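Local coordinates for protein glutathione S-transferase enzyme with thioredoxin-like domain (Bradyrhizobium sp., PDB 4MF7) that probably catalyses the conjugation of glutathione to electrophilic substrates, as a dimeric glutathione S-transferase with a thioredoxin-like domain and a helical domain, at residues V185-L190 against T231-W236; E178-L183 against L224-E229. One frame throughout, in Å; residues are numbered along the deposited sequence.

Overall arrangement
Both contacts belong to the helical C-terminal domain and both use helix 171-190. Interaction 1 joins its last turns (185-190) to the start of helix 232-241. Interaction 2 joins its middle (178-183) to the loop before that helix. Their centres are 11 Å apart, and Val233 and Pro234 of the first touch Leu183 and Phe227 of the second. Interaction 1 buries more surface, 410 against 244 Å². Leu186, Leu190, Val233 and Trp236 are buried in one, Ser179, Leu183, Val225 and Phe227 in the other. Partly exposed Glu187 takes backbone N-H groups at the start of helix 232-241. Exposed Lys180 only lies along the loop, and no hydrogen bond crosses interaction 2.

Interaction 1. Residues V185-L190 against T231-W236; sequences VLEARL and THVPAW
Leu190 and Glu187 of helix 171-190 fill two hollows in the first turn of helix 232-241. The inner hollow is floored by the Trp236 indole. Leu190 CD1 presses over one face of it, 3.8 Å from the centroid of the five-membered ring of Trp236, in a CH-pi contact. The methyl lies 26° off the ring normal. Leu190 CD2 lies toward the outer rim of that ring, 3.6 Å from Trp236 CD1. Farther along the indole, Leu186 CD2 reaches the benzene part, 3.9 Å from Trp236 CZ3. Val233 is the answering bump. Its CG2 lies anti to the carbonyl carbon and fits against Leu186 CB and Glu187 CB. The Leu186 and Val233 side chains cross at about a right angle. Helix 203-215 supports this layer through Val212, which touches both Leu186 and Trp236. Trp236 NE1 turns to Asp205 for its hydrogen bond.

The axes of the two short helix segments make an angle of 76° in this all-helical C-terminal domain of the GST fold. The outer hollow is the N-terminal end of helix 232-241, and the Glu187 carboxylate plugs it. CG lies anti to the backbone N and the chain bends at chi2 (70°), which carries the carboxylate to the helix end. Glu187 OE1 accepts from Thr231 N at 2.8 Å and from His232 N at 3.0 Å. These donors come from opposite faces of the carboxylate plane. Glu187 OE2 takes Val233 N at 2.8 Å. All three donors meet the syn sides, though each is tilted out of the carboxylate plane. The end of the helix would favour the negative charge. His232 packs beside it: its CB lies 3.9 Å from Leu190 CB, and its ring lies obliquely beside Glu187 OE1.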
loop_
_atom_site.group_PDB
_atom_site.type_symbol
_atom_site.label_atom_id
_atom_site.label_comp_id
_atom_site.label_asym_id
_atom_site.label_seq_id
_atom_site.Cartn_x
_atom_site.Cartn_y
_atom_site.Cartn_z
ATOM N N VAL A 185 6.508 14.690 -8.559
ATOM C CA VAL A 185 6.053 13.465 -9.201
ATOM C C VAL A 185 4.632 13.608 -9.715
ATOM O O VAL A 185 4.359 13.305 -10.872
ATOM C CB VAL A 185 6.181 12.263 -8.243
ATOM C CG1 VAL A 185 5.536 11.012 -8.841
ATOM C CG2 VAL A 185 7.656 12.015 -7.954
ATOM N N LEU A 186 3.737 14.106 -8.869
ATOM C CA LEU A 186 2.355 14.295 -9.261
ATOM C C LEU A 186 2.232 15.306 -10.407
ATOM O O LEU A 186 1.450 15.125 -11.344
ATOM C CB LEU A 186 1.524 14.742 -8.050
ATOM C CG LEU A 186 0.031 14.504 -7.981
ATOM C CD1 LEU A 186 -0.366 13.076 -8.313
ATOM C CD2 LEU A 186 -0.409 14.845 -6.561
ATOM N N GLU A 187 3.017 16.371 -10.327
ATOM C CA GLU A 187 3.038 17.414 -11.359
ATOM C C GLU A 187 3.425 16.801 -12.739
ATOM O O GLU A 187 2.751 17.038 -13.743
ATOM C CB GLU A 187 4.050 18.495 -10.960
ATOM C CG GLU A 187 4.153 19.679 -11.905
ATOM C CD GLU A 187 2.941 20.593 -11.897
ATOM O OE1 GLU A 187 2.935 21.574 -12.669
ATOM O OE2 GLU A 187 1.994 20.373 -11.125
ATOM N N ALA A 188 4.455 15.976 -12.729
ATOM C CA ALA A 188 4.917 15.282 -13.941
ATOM C C ALA A 188 3.844 14.347 -14.496
ATOM O O ALA A 188 3.624 14.311 -15.710
ATOM C CB ALA A 188 6.219 14.521 -13.663
ATOM N N ARG A 189 3.153 13.612 -13.618
ATOM C CA ARG A 189 2.068 12.734 -14.047
ATOM C C ARG A 189 0.897 13.495 -14.631
ATOM O O ARG A 189 0.309 13.045 -15.595
ATOM C CB ARG A 189 1.569 11.854 -12.873
ATOM C CG ARG A 189 0.422 10.925 -13.207
ATOM C CD ARG A 189 0.861 9.855 -14.211
ATOM N NE ARG A 189 -0.284 9.031 -14.583
ATOM C CZ ARG A 189 -0.255 8.055 -15.475
ATOM N NH1 ARG A 189 0.883 7.760 -16.081
ATOM N NH2 ARG A 189 -1.358 7.365 -15.748
ATOM N N LEU A 190 0.541 14.639 -14.039
ATOM C CA LEU A 190 -0.700 15.318 -14.400
ATOM C C LEU A 190 -0.533 16.292 -15.588
ATOM O O LEU A 190 -1.495 16.897 -16.036
ATOM C CB LEU A 190 -1.281 16.040 -13.166
ATOM C CG LEU A 190 -1.895 15.155 -12.080
ATOM C CD1 LEU A 190 -2.097 15.938 -10.787
ATOM C CD2 LEU A 190 -3.202 14.535 -12.549
ATOM N N THR A 231 1.730 23.959 -11.914
ATOM C CA THR A 231 0.634 24.224 -12.854
ATOM C C THR A 231 -0.442 23.137 -12.819
ATOM O O THR A 231 -1.638 23.418 -12.664
ATOM C CB THR A 231 1.166 24.391 -14.291
ATOM O OG1 THR A 231 2.242 25.336 -14.280
ATOM C CG2 THR A 231 0.063 24.865 -15.233
ATOM N N HIS A 232 -0.003 21.904 -12.932
ATOM C CA HIS A 232 -0.903 20.775 -13.136
ATOM C C HIS A 232 -1.537 20.287 -11.837
ATOM O O HIS A 232 -2.703 19.976 -11.837
ATOM C CB HIS A 232 -0.162 19.664 -13.885
ATOM C CG HIS A 232 0.529 20.184 -15.109
ATOM N ND1 HIS A 232 -0.162 20.770 -16.144
ATOM C CD2 HIS A 232 1.842 20.287 -15.419
ATOM C CE1 HIS A 232 0.697 21.188 -17.059
ATOM N NE2 HIS A 232 1.918 20.910 -16.643
ATOM N N VAL A 233 -0.767 20.232 -10.757
ATOM C CA VAL A 233 -1.356 19.840 -9.448
ATOM C C VAL A 233 -2.466 20.812 -8.992
ATOM O O VAL A 233 -3.570 20.365 -8.636
ATOM C CB VAL A 233 -0.291 19.603 -8.364
ATOM C CG1 VAL A 233 -0.940 19.194 -7.059
ATOM C CG2 VAL A 233 0.671 18.490 -8.779
ATOM N N PRO A 234 -2.214 22.138 -9.039
ATOM C CA PRO A 234 -3.270 23.092 -8.633
ATOM C C PRO A 234 -4.574 22.947 -9.413
ATOM O O PRO A 234 -5.661 22.979 -8.829
ATOM C CB PRO A 234 -2.610 24.467 -8.862
ATOM C CG PRO A 234 -1.168 24.218 -8.723
ATOM C CD PRO A 234 -0.922 22.810 -9.231
ATOM N N ALA A 235 -4.469 22.748 -10.724
ATOM C CA ALA A 235 -5.647 22.582 -11.569
ATOM C C ALA A 235 -6.397 21.275 -11.261
ATOM O O ALA A 235 -7.606 21.255 -11.136
ATOM C CB ALA A 235 -5.244 22.632 -13.032
ATOM N N TRP A 236 -5.657 20.187 -11.112
ATOM C CA TRP A 236 -6.252 18.920 -10.739
ATOM C C TRP A 236 -6.910 19.010 -9.337
ATOM O O TRP A 236 -8.010 18.509 -9.142
ATOM C CB TRP A 236 -5.176 17.830 -10.780
ATOM C CG TRP A 236 -5.465 16.563 -10.069
ATOM C CD1 TRP A 236 -6.072 15.462 -10.556
ATOM C CD2 TRP A 236 -4.994 16.220 -8.741
ATOM N NE1 TRP A 236 -6.059 14.445 -9.606
ATOM C CE2 TRP A 236 -5.411 14.902 -8.482
ATOM C CE3 TRP A 236 -4.306 16.933 -7.741
ATOM C CZ2 TRP A 236 -5.145 14.254 -7.262
ATOM C CZ3 TRP A 236 -4.012 16.280 -6.526
ATOM C CH2 TRP A 236 -4.462 14.958 -6.306
#

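Interaction 2. Residues E178-L183 against L224-E229; sequences ESKRLL and LVAFDE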
loop_
_atom_site.group_PDB
_atom_site.type_symbol
_atom_site.label_atom_id
_atom_site.label_comp_id
_atom_site.label_asym_id
_atom_site.label_seq_id
_atom_site.Cartn_x
_atom_site.Cartn_y
_atom_site.Cartn_z
ATOM N N GLU A 178 10.287 16.649 1.361
ATOM C CA GLU A 178 9.579 15.456 0.902
ATOM C C GLU A 178 8.279 15.824 0.175
ATOM O O GLU A 178 7.964 15.255 -0.856
ATOM C CB GLU A 178 9.323 14.483 2.062
ATOM C CG GLU A 178 8.726 13.130 1.655
ATOM C CD GLU A 178 9.539 12.339 0.616
ATOM O OE1 GLU A 178 8.973 11.385 0.053
ATOM O OE2 GLU A 178 10.724 12.641 0.347
ATOM N N SER A 179 7.545 16.791 0.720
ATOM C CA SER A 179 6.319 17.293 0.113
ATOM C C SER A 179 6.567 17.826 -1.296
ATOM O O SER A 179 5.783 17.555 -2.210
ATOM C CB SER A 179 5.726 18.399 0.996
ATOM O OG SER A 179 5.316 17.856 2.239
ATOM N N LYS A 180 7.661 18.563 -1.466
ATOM C CA LYS A 180 8.052 19.093 -2.771
ATOM C C LYS A 180 8.395 17.980 -3.744
ATOM O O LYS A 180 8.026 18.042 -4.909
ATOM C CB LYS A 180 9.223 20.074 -2.662
ATOM C CG LYS A 180 8.805 21.433 -2.087
ATOM C CD LYS A 180 9.909 22.483 -2.211
ATOM C CE LYS A 180 9.839 23.190 -3.557
ATOM N NZ LYS A 180 10.850 24.273 -3.678
ATOM N N ARG A 181 9.101 16.961 -3.267
ATOM C CA ARG A 181 9.491 15.856 -4.135
ATOM C C ARG A 181 8.248 15.117 -4.636
ATOM O O ARG A 181 8.140 14.831 -5.826
ATOM C CB ARG A 181 10.439 14.893 -3.407
ATOM C CG ARG A 181 11.105 13.876 -4.336
ATOM C CD ARG A 181 11.751 12.717 -3.577
ATOM N NE ARG A 181 10.748 11.890 -2.906
ATOM C CZ ARG A 181 9.965 10.998 -3.509
ATOM N NH1 ARG A 181 10.058 10.771 -4.820
ATOM N NH2 ARG A 181 9.079 10.321 -2.788
ATOM N N LEU A 182 7.315 14.831 -3.728
ATOM C CA LEU A 182 6.050 14.173 -4.070
ATOM C C LEU A 182 5.178 15.001 -5.004
ATOM O O LEU A 182 4.631 14.508 -5.987
ATOM C CB LEU A 182 5.258 13.855 -2.812
ATOM C CG LEU A 182 5.331 12.507 -2.080
ATOM C CD1 LEU A 182 6.481 11.613 -2.500
ATOM C CD2 LEU A 182 5.324 12.731 -0.575
ATOM N N LEU A 183 5.034 16.285 -4.696
ATOM C CA LEU A 183 4.299 17.170 -5.595
ATOM C C LEU A 183 4.908 17.177 -6.985
ATOM O O LEU A 183 4.183 17.309 -7.952
ATOM C CB LEU A 183 4.294 18.600 -5.036
ATOM C CG LEU A 183 3.358 18.858 -3.851
ATOM C CD1 LEU A 183 3.660 20.237 -3.262
ATOM C CD2 LEU A 183 1.896 18.750 -4.222
ATOM N N LEU A 224 5.653 27.618 1.443
ATOM C CA LEU A 224 6.785 26.761 1.784
ATOM C C LEU A 224 7.105 25.696 0.711
ATOM O O LEU A 224 8.261 25.382 0.455
ATOM C CB LEU A 224 6.531 26.056 3.120
ATOM C CG LEU A 224 6.753 26.853 4.414
ATOM C CD1 LEU A 224 6.109 26.159 5.590
ATOM C CD2 LEU A 224 8.229 27.061 4.651
ATOM N N VAL A 225 6.071 25.095 0.156
ATOM C CA VAL A 225 6.254 24.054 -0.840
ATOM C C VAL A 225 6.221 24.587 -2.272
ATOM O O VAL A 225 6.288 23.816 -3.220
ATOM C CB VAL A 225 5.241 22.894 -0.658
ATOM C CG1 VAL A 225 5.373 22.319 0.755
ATOM C CG2 VAL A 225 3.812 23.291 -0.974
ATOM N N ALA A 226 6.138 25.905 -2.409
ATOM C CA ALA A 226 6.068 26.571 -3.703
ATOM C C ALA A 226 4.910 26.049 -4.533
ATOM O O ALA A 226 5.041 25.869 -5.749
ATOM C CB ALA A 226 7.382 26.435 -4.459
ATOM N N PHE A 227 3.757 25.848 -3.889
ATOM C CA PHE A 227 2.623 25.281 -4.581
ATOM C C PHE A 227 2.196 26.090 -5.802
ATOM O O PHE A 227 1.788 25.516 -6.811
ATOM C CB PHE A 227 1.434 25.150 -3.632
ATOM C CG PHE A 227 0.282 24.345 -4.184
ATOM C CD1 PHE A 227 0.372 22.950 -4.271
ATOM C CD2 PHE A 227 -0.903 24.951 -4.567
ATOM C CE1 PHE A 227 -0.683 22.212 -4.767
ATOM C CE2 PHE A 227 -1.983 24.195 -5.052
ATOM C CZ PHE A 227 -1.870 22.828 -5.149
ATOM N N ASP A 228 2.224 27.414 -5.685
ATOM C CA ASP A 228 1.672 28.272 -6.741
ATOM C C ASP A 228 2.619 28.416 -7.927
ATOM O O ASP A 228 2.233 28.996 -8.930
ATOM C CB ASP A 228 1.215 29.618 -6.171
ATOM C CG ASP A 228 0.060 29.447 -5.184
ATOM O OD1 ASP A 228 -0.940 28.812 -5.563
ATOM O OD2 ASP A 228 0.159 29.893 -4.026
ATOM N N GLU A 229 3.824 27.847 -7.808
ATOM C CA GLU A 229 4.760 27.699 -8.930
ATOM C C GLU A 229 4.493 26.426 -9.744
ATOM O O GLU A 229 4.981 26.268 -10.871
ATOM C CB GLU A 229 6.209 27.777 -8.453
ATOM C CG GLU A 229 6.619 29.159 -7.951
ATOM C CD GLU A 229 6.457 30.231 -9.018
ATOM O OE1 GLU A 229 5.668 31.177 -8.820
ATOM O OE2 GLU A 229 7.092 30.080 -10.074
#
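Leu224, the last residue of helix 221-224, sets its carbonyl O near Lys180 CD at the exposed rim of the contact. Val225 comes next and carries most of the packing. Val225 CA is 5.6 Å from Lys180 CA. The two methyls of Val225 divide the work. Val225 CG1 meets Ser179 CB at 3.9 Å. Val225 CG2 takes the position between the backbone N and the carbonyl carbon and meets Leu183 CD1 at 3.8 Å. The Leu183 and Val225 side chains cross at about a right angle. Ser179 meets the valine with CB, while its OG is hydrogen-bonded to the backbone O of Tyr175, one turn earlier. Leu215 of helix 203-215 touches both Ser179 and Leu183.

Lys180 runs along the outside of the same residue. Lys180 CG and CE each lie 3.6 Å from Val225 O, and the bend at chi3 (87°) keeps the chain against the loop. Lys180 NZ ends 4.2 Å from Ala226 CB, a plain packing contact. Ala226 itself has a positive phi of 56° and forms a Schellman motif, which ends helix 221-224 and turns the chain toward the next helix of the GST C-terminal domain.

Phe227 starts a short 3-10 segment, and its ring swings inward. Phe227 CE1 comes to Leu183 CD2 at 4.4 Å, with that methyl at the ring edge and near the ring plane. The ring also packs on Val233, Pro234 and Leu237 of helix 232-241 and on Val212 of helix 203-215. The next residue, Asp228, forms a salt bridge with Arg222 in the preceding helix.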